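Local atomic coordinates of walker-type atpase (Pyrococcus abyssi, PDB entry 2QEN), a protein that probably binds ATP through a P-loop ATPase domain and has no established cellular role. Residues Ser208-Phe211 with Leu212-Gly215; Val223-Asn226 with Glu227-Ala231; Ser112-Glu115 with Val116-Leu120; Phe155-Ala158 with Tyr159-Pro163; Glu322-Lys326 with Met327-Val331. The protein carries 1 engineered substitution. All blocks are in the same frame, centred on the assembly; numbering follows the deposited sequence.

Contact 1 of 5, residues Ser208-Phe211 with Leu212-Gly215; sequences SVEF and LKRG. With ADP (adenosine-5'-diphosphate), chain C.
V209 and K213 lie side by side because their first torsions bring both chains to the same flank of the helix: V209 turns CG1 anti to its amide nitrogen (chi1 159°), while K213 sets CG beside its own. V209 CG1 then rests 3.8 Å from K213 CD, so the lysine's methylenes serve as the apolar neighbour that a beta-branched residue can use. E210 slants across the same lysine; its bent chain brings OE2 3.6 Å from K213 CB, while K213 NZ stays 5.2 Å from E210 OE2. The carboxylate also has a long, weak ion pair with R217. Beneath the side chains run four i-to-i+4 backbone bonds, L212 N to S208 O, K213 N to V209 O, R214 N to E210 O and G215 N to F211 O.

On the inner flank F211, CG anti to the amide nitrogen at chi1 -175°, sends its ring out to the nucleotide. F211 CE2 comes 3.5 Å from ADP C2, and adenine N1 lies in the plane of the ring at its edge. F15 and F203 also meet this ring. A phenylalanine suits such a place: F211 of helix 205-217 forms part of the adenine pocket of this P-loop ATPase.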
# COMPACT_ATOMS: atom_id res chain seq x y z
N SER A 208 10.95 -7.66 14.74
CA SER A 208 11.17 -6.22 15.01
C SER A 208 12.49 -5.94 15.74
O SER A 208 13.24 -5.05 15.33
CB SER A 208 10.01 -5.63 15.82
OG SER A 208 8.80 -5.78 15.11
N VAL A 209 12.75 -6.69 16.81
CA VAL A 209 14.00 -6.61 17.57
C VAL A 209 15.21 -6.89 16.68
O VAL A 209 16.18 -6.12 16.68
CB VAL A 209 13.98 -7.58 18.82
CG1 VAL A 209 15.39 -7.91 19.31
CG2 VAL A 209 13.15 -6.97 19.96
N GLU A 210 15.13 -7.97 15.91
CA GLU A 210 16.18 -8.32 14.94
C GLU A 210 16.41 -7.29 13.82
O GLU A 210 17.56 -7.07 13.40
CB GLU A 210 15.89 -9.70 14.33
CG GLU A 210 17.13 -10.41 13.85
CD GLU A 210 18.31 -10.22 14.80
OE1 GLU A 210 18.31 -10.85 15.88
OE2 GLU A 210 19.21 -9.41 14.44
N PHE A 211 15.32 -6.68 13.36
CA PHE A 211 15.36 -5.59 12.38
C PHE A 211 16.22 -4.44 12.91
O PHE A 211 17.18 -4.04 12.26
CB PHE A 211 13.92 -5.12 12.09
CG PHE A 211 13.80 -4.08 11.01
CD1 PHE A 211 14.01 -2.72 11.29
CD2 PHE A 211 13.44 -4.45 9.71
CE1 PHE A 211 13.89 -1.75 10.29
CE2 PHE A 211 13.32 -3.50 8.72
CZ PHE A 211 13.55 -2.13 9.01
N LEU A 212 15.88 -3.93 14.09
CA LEU A 212 16.63 -2.86 14.74
C LEU A 212 18.08 -3.24 15.03
O LEU A 212 19.00 -2.45 14.78
CB LEU A 212 15.94 -2.44 16.05
CG LEU A 212 14.65 -1.63 15.89
CD1 LEU A 212 14.11 -1.19 17.26
CD2 LEU A 212 14.85 -0.40 14.94
N LYS A 213 18.28 -4.45 15.54
CA LYS A 213 19.61 -4.99 15.79
C LYS A 213 20.50 -4.96 14.55
O LYS A 213 21.63 -4.50 14.63
CB LYS A 213 19.51 -6.41 16.36
CG LYS A 213 19.23 -6.42 17.85
CD LYS A 213 19.10 -7.85 18.42
CE LYS A 213 20.38 -8.65 18.27
NZ LYS A 213 21.57 -7.89 18.76
N ARG A 214 19.98 -5.45 13.42
CA ARG A 214 20.71 -5.42 12.15
C ARG A 214 21.07 -3.98 11.74
O ARG A 214 22.22 -3.70 11.38
CB ARG A 214 19.93 -6.14 11.03
CG ARG A 214 20.71 -6.33 9.75
CD ARG A 214 19.92 -7.11 8.69
NE ARG A 214 20.21 -8.55 8.69
CZ ARG A 214 19.66 -9.43 7.85
NH1 ARG A 214 18.79 -9.02 6.93
NH2 ARG A 214 19.98 -10.72 7.91
N GLY A 215 20.08 -3.08 11.81
CA GLY A 215 20.28 -1.67 11.49
C GLY A 215 21.45 -1.00 12.22
O GLY A 215 22.20 -0.23 11.61
PB ADP C . 3.48 0.50 2.12
O1B ADP C . 3.02 -0.83 2.68
O2B ADP C . 3.67 0.44 0.62
O3B ADP C . 2.69 1.70 2.55
PA ADP C . 6.40 0.94 2.10
O1A ADP C . 6.84 -0.24 1.27
O2A ADP C . 6.49 2.33 1.56
O3A ADP C . 4.93 0.69 2.78
O5' ADP C . 7.29 0.83 3.45
C5' ADP C . 7.43 1.91 4.38
C4' ADP C . 8.93 2.12 4.64
O4' ADP C . 9.42 1.14 5.57
C3' ADP C . 9.83 1.96 3.42
O3' ADP C . 10.07 3.19 2.75
C2' ADP C . 11.12 1.50 4.00
O2' ADP C . 11.66 2.62 4.69
C1' ADP C . 10.69 0.63 5.15
N9 ADP C . 10.53 -0.82 4.91
C8 ADP C . 9.37 -1.44 4.62
N7 ADP C . 9.54 -2.78 4.54
C5 ADP C . 10.84 -3.04 4.78
C6 ADP C . 11.70 -4.24 4.84
N6 ADP C . 11.19 -5.47 4.64
N1 ADP C . 13.02 -4.06 5.12
C2 ADP C . 13.54 -2.85 5.31
N3 ADP C . 12.82 -1.71 5.30
C4 ADP C . 11.49 -1.74 5.03

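Contact 2 of 5, residues Val223-Asn226 with Glu227-Ala231; sequences VPEN and EIEEA
V223, the last residue but one before the helix, lays CG1 3.8 Å from E227 OE1, the two side chains crossing at about a right angle, and turns CB to I228 CD1 at 4.0 Å. Its branched, apolar side chain thus fills the angle between the incoming loop and the first turn.

P224 occupies the N-cap. Lacking an amide hydrogen, proline costs nothing where no earlier carbonyl could receive one, and its fixed phi suits the entry. Its ring sits against the carboxylate of E227, with P224 CG 3.4 Å from E227 OE2. E227 N donates to P224 O from above the carbonyl plane, and a weak bond from I228 N shares that oxygen.

The E225 carboxylate comes near that of E229. E225 OE2 and E229 OE2 stand 4.4 Å apart, like charges probably eased by a water that gives weak bonds to E225 OE2 and E229 OE1. The backbone bond E229 N to E225 O is straighter, 168° at the hydrogen. N226 closes the turn through its carbonyl, taking E230 N at 3.0 Å.

E227 reaches back over the proline with an extended chain, OE1 being hydrogen-bonded to Y249 OH. With an alanine here, the Y249 hydroxyl would probably lose its carboxylate partner, and P224 and V223 CG1 the chain that packs on them.

I228 packs on K213 and F216 of helix 205-217, and A231 on L212; E227, E230 and A231 touch F255 of helix 255-280, while V223 meets Y249 of helix 239-252. Helix 225-235 thus lies among three others.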
# COMPACT_ATOMS: atom_id res chain seq x y z
N VAL A 223 23.62 -0.90 20.67
CA VAL A 223 22.54 -0.24 21.40
C VAL A 223 22.05 -1.19 22.51
O VAL A 223 21.75 -2.36 22.23
CB VAL A 223 21.39 0.19 20.46
CG1 VAL A 223 20.21 0.75 21.25
CG2 VAL A 223 21.89 1.22 19.46
N PRO A 224 21.96 -0.68 23.76
CA PRO A 224 21.58 -1.56 24.87
C PRO A 224 20.26 -2.29 24.58
O PRO A 224 19.37 -1.74 23.91
CB PRO A 224 21.41 -0.59 26.05
CG PRO A 224 22.26 0.60 25.69
CD PRO A 224 22.18 0.71 24.20
N GLU A 225 20.17 -3.52 25.08
CA GLU A 225 19.04 -4.42 24.84
C GLU A 225 17.69 -3.80 25.20
O GLU A 225 16.75 -3.88 24.42
CB GLU A 225 19.23 -5.72 25.63
CG GLU A 225 18.22 -6.78 25.24
CD GLU A 225 18.30 -8.03 26.09
OE1 GLU A 225 19.16 -8.10 27.00
OE2 GLU A 225 17.50 -8.95 25.84
N ASN A 226 17.62 -3.18 26.38
CA ASN A 226 16.40 -2.56 26.88
C ASN A 226 15.87 -1.37 26.04
O ASN A 226 14.68 -1.10 26.05
CB ASN A 226 16.55 -2.16 28.36
CG ASN A 226 16.24 -3.33 29.32
OD1 ASN A 226 15.65 -4.35 28.94
ND2 ASN A 226 16.65 -3.18 30.58
N GLU A 227 16.77 -0.67 25.34
CA GLU A 227 16.38 0.44 24.47
C GLU A 227 15.72 -0.06 23.18
O GLU A 227 14.77 0.54 22.67
CB GLU A 227 17.58 1.34 24.13
CG GLU A 227 18.16 2.13 25.33
CD GLU A 227 19.34 3.02 24.93
OE1 GLU A 227 19.41 3.45 23.75
OE2 GLU A 227 20.21 3.28 25.79
N ILE A 228 16.25 -1.16 22.64
CA ILE A 228 15.61 -1.81 21.49
C ILE A 228 14.24 -2.40 21.87
O ILE A 228 13.27 -2.24 21.14
CB ILE A 228 16.57 -2.84 20.80
CG1 ILE A 228 17.60 -2.07 19.94
CG2 ILE A 228 15.79 -3.88 19.95
CD1 ILE A 228 18.87 -2.83 19.64
N GLU A 229 14.16 -3.05 23.03
CA GLU A 229 12.88 -3.55 23.55
C GLU A 229 11.86 -2.43 23.71
O GLU A 229 10.72 -2.56 23.28
CB GLU A 229 13.06 -4.30 24.87
CG GLU A 229 14.05 -5.44 24.78
CD GLU A 229 13.76 -6.55 25.76
OE1 GLU A 229 14.00 -6.35 26.98
OE2 GLU A 229 13.31 -7.63 25.29
N GLU A 230 12.28 -1.32 24.33
CA GLU A 230 11.41 -0.15 24.50
C GLU A 230 10.95 0.46 23.15
O GLU A 230 9.81 0.86 23.01
CB GLU A 230 12.09 0.91 25.38
CG GLU A 230 11.15 1.93 26.00
CD GLU A 230 10.53 1.48 27.31
OE1 GLU A 230 11.24 1.42 28.35
OE2 GLU A 230 9.32 1.20 27.30
N ALA A 231 11.84 0.51 22.16
CA ALA A 231 11.45 1.03 20.84
C ALA A 231 10.38 0.15 20.18
O ALA A 231 9.45 0.65 19.56
CB ALA A 231 12.67 1.17 19.95
O HOH W 1 15.96 -8.91 28.16
O HOH W 2 14.10 0.61 28.94

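Contact 3 of 5, residues Ser112-Glu115 with Val116-Leu120; sequences SLRE and VFREL
R118 N donates to R114 O at 2.9 Å near the start of helix 113-127, where a capping box closes the first turn. In that box E115 N donates to S112 OG at 3.1 Å, and in return S112 N gives its hydrogen to E115 OE1, also at 3.1 Å and almost straight (172°). Serine and glutamate suit these two places: the short hydroxyl reaches forward to a first-turn amide, and the longer carboxylate spans the turn to the cap residue. With CG anti to the amide nitrogen (chi1 -158°) and the chain extended beyond it, E115 lays its oxygen along that path. The negative group near the helix's amino end would probably also be favoured by the helix dipole.

Around the box the regular pattern runs through V116 N to S112 O, F117 N to L113 O and E119 N to E115 O.

Outside these, R114 and R118 run across one another on the surface, their guanidinium planes 68° apart. R118 NH1 lies in plane at the edge of the R114 group, 3.7 Å from R114 NE. Such like charges would probably repel, though R114 also has an aromatic neighbour in Y157. The R118 guanidinium turns one face to R114 O.

Inward, L113, V116 and F117 pack on helix 74-84, and F117 also on V132 and F134 of strand 130-135, so apolar residues fill the flank facing the core. E119 OE1 is held by F103 N. V116 CG2 sits 3.5 Å from S112 O, beside the carbonyl that accepts its own amide.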
# COMPACT_ATOMS: atom_id res chain seq x y z
N SER A 112 -5.35 3.10 -27.14
CA SER A 112 -6.27 2.46 -26.21
C SER A 112 -5.51 1.63 -25.17
O SER A 112 -4.38 1.19 -25.41
CB SER A 112 -7.30 1.58 -26.94
OG SER A 112 -6.78 0.31 -27.28
N LEU A 113 -6.12 1.44 -24.01
CA LEU A 113 -5.55 0.62 -22.96
C LEU A 113 -5.33 -0.82 -23.40
O LEU A 113 -4.32 -1.43 -23.07
CB LEU A 113 -6.44 0.66 -21.72
CG LEU A 113 -6.52 1.96 -20.92
CD1 LEU A 113 -7.60 1.80 -19.89
CD2 LEU A 113 -5.18 2.29 -20.25
N ARG A 114 -6.28 -1.35 -24.15
CA ARG A 114 -6.24 -2.72 -24.65
C ARG A 114 -5.07 -2.96 -25.61
O ARG A 114 -4.40 -3.99 -25.52
CB ARG A 114 -7.55 -3.03 -25.34
CG ARG A 114 -7.91 -4.48 -25.35
CD ARG A 114 -9.37 -4.65 -25.01
NE ARG A 114 -9.93 -5.75 -25.77
CZ ARG A 114 -11.08 -6.36 -25.51
NH1 ARG A 114 -11.84 -6.00 -24.49
NH2 ARG A 114 -11.46 -7.35 -26.30
N GLU A 115 -4.85 -2.01 -26.52
CA GLU A 115 -3.72 -1.94 -27.46
C GLU A 115 -2.38 -2.07 -26.73
O GLU A 115 -1.54 -2.90 -27.09
CB GLU A 115 -3.77 -0.59 -28.17
CG GLU A 115 -3.06 -0.45 -29.49
CD GLU A 115 -3.36 0.91 -30.17
OE1 GLU A 115 -4.16 1.72 -29.62
OE2 GLU A 115 -2.79 1.17 -31.26
N VAL A 116 -2.20 -1.25 -25.69
CA VAL A 116 -1.01 -1.23 -24.85
C VAL A 116 -0.79 -2.57 -24.14
O VAL A 116 0.32 -3.10 -24.12
CB VAL A 116 -1.09 -0.08 -23.79
CG1 VAL A 116 0.02 -0.23 -22.71
CG2 VAL A 116 -1.05 1.30 -24.48
N PHE A 117 -1.87 -3.11 -23.56
CA PHE A 117 -1.78 -4.36 -22.82
C PHE A 117 -1.48 -5.57 -23.69
O PHE A 117 -0.75 -6.47 -23.26
CB PHE A 117 -3.00 -4.55 -21.91
CG PHE A 117 -2.87 -3.85 -20.57
CD1 PHE A 117 -2.48 -2.50 -20.50
CD2 PHE A 117 -3.09 -4.53 -19.38
CE1 PHE A 117 -2.34 -1.85 -19.25
CE2 PHE A 117 -2.95 -3.88 -18.12
CZ PHE A 117 -2.57 -2.55 -18.07
N ARG A 118 -2.01 -5.58 -24.91
CA ARG A 118 -1.70 -6.62 -25.90
C ARG A 118 -0.22 -6.65 -26.28
O ARG A 118 0.38 -7.73 -26.32
CB ARG A 118 -2.56 -6.45 -27.17
CG ARG A 118 -4.03 -6.84 -26.98
CD ARG A 118 -4.76 -6.90 -28.33
NE ARG A 118 -5.05 -5.56 -28.83
CZ ARG A 118 -6.26 -4.99 -28.83
NH1 ARG A 118 -7.31 -5.66 -28.37
NH2 ARG A 118 -6.41 -3.75 -29.30
N GLU A 119 0.37 -5.49 -26.56
CA GLU A 119 1.81 -5.39 -26.78
C GLU A 119 2.67 -5.88 -25.60
O GLU A 119 3.69 -6.53 -25.80
CB GLU A 119 2.20 -3.96 -27.17
CG GLU A 119 1.75 -3.55 -28.57
CD GLU A 119 2.11 -2.10 -28.92
OE1 GLU A 119 3.25 -1.68 -28.63
OE2 GLU A 119 1.24 -1.39 -29.50
N LEU A 120 2.24 -5.58 -24.37
CA LEU A 120 2.94 -6.04 -23.16
C LEU A 120 2.84 -7.55 -22.97
O LEU A 120 3.79 -8.16 -22.49
CB LEU A 120 2.42 -5.32 -21.91
CG LEU A 120 2.73 -3.83 -21.79
CD1 LEU A 120 2.10 -3.28 -20.51
CD2 LEU A 120 4.23 -3.56 -21.84

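Contact 4 of 5, residues Phe155-Ala158 with Tyr159-Pro163; sequences FAYA and YDSLP
Y157 sets its ring against S161 and L162, one turn further on, at the carboxyl end of helix 149-161, the crossover helix of a beta-alpha-beta unit between strands 130-135 and 165-171. Y157 CE2 lies 3.7 Å from L162 CD1, and Y157 CE1 is 3.8 Å from S161 CB. The ring arrives there because CG is anti to the amide nitrogen (chi1 173°), which runs the tyrosine along the helix toward its end. R114 of helix 113-127 makes a cation-pi contact with the ring, and the R118 chain touches the Y157 hydroxyl. A serine in place of Y157 would probably leave one flank of L162 uncovered and the R114 guanidinium without its aromatic partner.

L162 is where helical torsions end, yet its amide still donates to A158 O at 3.1 Å. That bond reaches the oxygen from above the carbonyl plane, whereas S161 N meets Y157 O nearly in line with the carbonyl. Alanine suits position 158, since its small CB faces I167 of the sheet and also allows L162 CD1 to approach to 4.1 Å.

On the far flank Y159 OH bonds I194 O, and D160 forms a salt bridge with R193. F155 packs edge-to-face on F134. The leucine's second methyl, L162 CD2, stops 4.0 Å from Y157 OH.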
# COMPACT_ATOMS: atom_id res chain seq x y z
N PHE A 155 -8.96 -5.28 -16.95
CA PHE A 155 -8.48 -6.39 -16.10
C PHE A 155 -9.15 -7.74 -16.43
O PHE A 155 -8.51 -8.79 -16.37
CB PHE A 155 -8.67 -6.08 -14.61
CG PHE A 155 -7.90 -4.88 -14.10
CD1 PHE A 155 -6.72 -4.46 -14.71
CD2 PHE A 155 -8.35 -4.18 -12.97
CE1 PHE A 155 -6.02 -3.34 -14.23
CE2 PHE A 155 -7.65 -3.08 -12.47
CZ PHE A 155 -6.50 -2.66 -13.08
N ALA A 156 -10.44 -7.71 -16.75
CA ALA A 156 -11.19 -8.92 -17.13
C ALA A 156 -10.65 -9.46 -18.44
O ALA A 156 -10.52 -10.67 -18.62
CB ALA A 156 -12.66 -8.60 -17.27
N TYR A 157 -10.31 -8.56 -19.36
CA TYR A 157 -9.72 -8.93 -20.64
C TYR A 157 -8.33 -9.55 -20.47
O TYR A 157 -8.06 -10.61 -21.00
CB TYR A 157 -9.67 -7.72 -21.57
CG TYR A 157 -8.92 -7.99 -22.85
CD1 TYR A 157 -9.45 -8.83 -23.84
CD2 TYR A 157 -7.70 -7.40 -23.08
CE1 TYR A 157 -8.76 -9.08 -24.99
CE2 TYR A 157 -7.01 -7.63 -24.24
CZ TYR A 157 -7.53 -8.46 -25.18
OH TYR A 157 -6.82 -8.67 -26.33
N ALA A 158 -7.47 -8.89 -19.70
CA ALA A 158 -6.18 -9.50 -19.35
C ALA A 158 -6.34 -10.90 -18.70
O ALA A 158 -5.64 -11.84 -19.05
CB ALA A 158 -5.39 -8.56 -18.45
N TYR A 159 -7.28 -11.01 -17.76
CA TYR A 159 -7.54 -12.26 -17.03
C TYR A 159 -7.83 -13.40 -17.98
O TYR A 159 -7.23 -14.47 -17.89
CB TYR A 159 -8.73 -12.07 -16.07
CG TYR A 159 -8.83 -13.11 -14.97
CD1 TYR A 159 -9.30 -14.40 -15.24
CD2 TYR A 159 -8.48 -12.79 -13.66
CE1 TYR A 159 -9.38 -15.36 -14.22
CE2 TYR A 159 -8.55 -13.72 -12.64
CZ TYR A 159 -9.00 -15.01 -12.93
OH TYR A 159 -9.08 -15.95 -11.93
N ASP A 160 -8.75 -13.16 -18.92
CA ASP A 160 -9.24 -14.21 -19.80
C ASP A 160 -8.33 -14.49 -20.99
O ASP A 160 -8.24 -15.63 -21.44
CB ASP A 160 -10.63 -13.84 -20.34
CG ASP A 160 -11.69 -13.75 -19.27
OD1 ASP A 160 -11.58 -14.39 -18.20
OD2 ASP A 160 -12.69 -13.04 -19.51
N SER A 161 -7.68 -13.45 -21.51
CA SER A 161 -7.10 -13.51 -22.87
C SER A 161 -5.62 -13.20 -23.00
O SER A 161 -5.06 -13.36 -24.09
CB SER A 161 -7.87 -12.56 -23.78
OG SER A 161 -9.24 -12.83 -23.71
N LEU A 162 -4.99 -12.72 -21.94
CA LEU A 162 -3.56 -12.38 -21.99
C LEU A 162 -2.75 -13.26 -21.01
O LEU A 162 -2.36 -12.81 -19.93
CB LEU A 162 -3.36 -10.87 -21.78
CG LEU A 162 -4.12 -9.91 -22.74
CD1 LEU A 162 -3.98 -8.44 -22.33
CD2 LEU A 162 -3.73 -10.11 -24.23
N PRO A 163 -2.52 -14.55 -21.38
CA PRO A 163 -1.88 -15.52 -20.47
C PRO A 163 -0.42 -15.24 -20.12
O PRO A 163 0.09 -15.78 -19.13
CB PRO A 163 -1.99 -16.85 -21.23
CG PRO A 163 -2.15 -16.47 -22.67
CD PRO A 163 -2.90 -15.17 -22.67

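Contact 5 of 5, residues Glu322-Lys326 with Met327-Val331; sequences ENLKK and MNWIV
L324 O accepts from the residues after helix 314-326, which ends in a Schellman motif, N328 standing at positive phi (66°) so that the backbone can reverse into strand 330-333. W329 N donates to that oxygen at 2.9 Å, nearly along the C=O axis, and I330 N adds a weak bond. N328 N makes another weak bond to K325 O, and M327 N to N323 O is the last regular one. Asparagine is among the non-glycine residues that tolerate positive phi most readily; its ND2 is held by S172 O.

Among the side chains, L324 CD1 meets W329 CD1 at 4.1 Å, the two groups slanting past each other. K325 CG presses on I330 CG2 at 3.4 Å, closer than carbon atoms usually come. A lysine serves here because its methylenes cover the isoleucine while K325 NZ reaches E322 OE2 at 2.7 Å in a salt bridge, and E332 in a second. K325 CG set beside the amide nitrogen (chi1 -71°) and a bend at chi3 give the chain that course. A water lies close to both K325 O and I330 O.

The turn lies in what is probably a winged helix-turn-helix domain. L324 and I330 pack on helix 282-292, M327 and W329 on helix 255-280, and K326 pairs with D179 of helix 174-181, while the backbone of V331 is hydrogen-bonded to that of K338 across the two-stranded antiparallel sheet.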
# COMPACT_ATOMS: atom_id res chain seq x y z
N GLU A 322 -17.66 1.47 9.59
CA GLU A 322 -17.43 0.59 8.43
C GLU A 322 -16.45 1.19 7.42
O GLU A 322 -15.56 0.48 6.93
CB GLU A 322 -18.75 0.21 7.77
CG GLU A 322 -19.44 -1.07 8.31
CD GLU A 322 -19.05 -1.50 9.75
OE1 GLU A 322 -19.50 -0.87 10.76
OE2 GLU A 322 -18.32 -2.51 9.86
N ASN A 323 -16.61 2.47 7.11
CA ASN A 323 -15.68 3.20 6.23
C ASN A 323 -14.24 3.24 6.76
O ASN A 323 -13.29 3.00 6.03
CB ASN A 323 -16.19 4.61 5.97
CG ASN A 323 -17.39 4.64 5.04
OD1 ASN A 323 -18.03 5.69 4.87
ND2 ASN A 323 -17.70 3.51 4.41
N LEU A 324 -14.10 3.56 8.04
CA LEU A 324 -12.83 3.56 8.76
C LEU A 324 -12.12 2.20 8.69
O LEU A 324 -10.89 2.14 8.55
CB LEU A 324 -13.09 3.95 10.22
CG LEU A 324 -12.65 5.32 10.77
CD1 LEU A 324 -12.18 6.40 9.74
CD2 LEU A 324 -13.63 5.85 11.81
N LYS A 325 -12.89 1.13 8.80
CA LYS A 325 -12.39 -0.23 8.61
C LYS A 325 -11.92 -0.52 7.18
O LYS A 325 -10.85 -1.13 6.97
CB LYS A 325 -13.46 -1.25 9.02
CG LYS A 325 -13.73 -1.34 10.53
CD LYS A 325 -15.10 -1.99 10.83
CE LYS A 325 -15.10 -3.50 10.67
NZ LYS A 325 -16.45 -4.14 10.96
N LYS A 326 -12.73 -0.10 6.20
CA LYS A 326 -12.44 -0.26 4.77
C LYS A 326 -11.22 0.55 4.33
O LYS A 326 -10.50 0.17 3.40
CB LYS A 326 -13.63 0.18 3.92
CG LYS A 326 -14.86 -0.74 3.97
CD LYS A 326 -15.99 -0.13 3.14
CE LYS A 326 -17.31 -0.89 3.29
NZ LYS A 326 -17.45 -1.89 2.19
N MET A 327 -11.02 1.69 4.98
CA MET A 327 -9.85 2.53 4.77
C MET A 327 -8.66 1.98 5.56
O MET A 327 -7.55 2.47 5.44
CB MET A 327 -10.14 3.97 5.21
CG MET A 327 -10.72 4.90 4.13
SD MET A 327 -11.32 6.44 4.87
CE MET A 327 -10.59 7.66 3.81
N ASN A 328 -8.91 0.98 6.42
CA ASN A 328 -7.89 0.37 7.27
C ASN A 328 -7.28 1.29 8.34
O ASN A 328 -6.12 1.08 8.77
CB ASN A 328 -6.77 -0.23 6.40
CG ASN A 328 -6.48 -1.68 6.74
OD1 ASN A 328 -7.01 -2.23 7.71
ND2 ASN A 328 -5.62 -2.31 5.94
N TRP A 329 -8.03 2.31 8.78
CA TRP A 329 -7.59 3.10 9.95
C TRP A 329 -7.73 2.24 11.19
O TRP A 329 -6.95 2.35 12.14
CB TRP A 329 -8.42 4.38 10.11
CG TRP A 329 -8.01 5.47 9.15
CD1 TRP A 329 -8.58 5.75 7.95
CD2 TRP A 329 -6.94 6.41 9.31
NE1 TRP A 329 -7.94 6.80 7.35
CE2 TRP A 329 -6.93 7.23 8.16
CE3 TRP A 329 -6.00 6.66 10.32
CZ2 TRP A 329 -6.01 8.27 7.98
CZ3 TRP A 329 -5.08 7.69 10.15
CH2 TRP A 329 -5.10 8.49 8.98
N ILE A 330 -8.71 1.33 11.11
CA ILE A 330 -9.21 0.60 12.26
C ILE A 330 -9.43 -0.88 11.96
O ILE A 330 -9.78 -1.26 10.85
CB ILE A 330 -10.50 1.31 12.76
CG1 ILE A 330 -10.28 1.92 14.11
CG2 ILE A 330 -11.78 0.49 12.68
CD1 ILE A 330 -9.97 3.31 13.96
N VAL A 331 -9.18 -1.71 12.98
CA VAL A 331 -9.60 -3.10 12.99
C VAL A 331 -10.70 -3.28 14.06
O VAL A 331 -10.62 -2.68 15.15
CB VAL A 331 -8.39 -4.04 13.27
CG1 VAL A 331 -8.79 -5.47 13.09
CG2 VAL A 331 -7.23 -3.75 12.32
O HOH W 3 -9.97 -3.02 8.97

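Along the chain the order is contact 3, contact 4, contact 1, contact 2, contact 5. The first four lie in the ATPase part of the protein, the last in the probable winged-helix part. They form two touching pairs. Contacts 3 and 4, centres 11 Å apart, join helices 113-127 and 149-161 beside the parallel sheet. Contacts 1 and 2, centres 10 Å apart, join the successive helices 205-217 and 225-235. The pairs lie on opposite sides of the chain's centre, contacts 1 and 3 being 44 Å apart between centres. Contact 5 stands about 16 Å from contacts 1 and 4 at the nearest atoms. One pair thus lies by the adenine side of the nucleotide site, contact 1 alone touching ADP, and the other away from it.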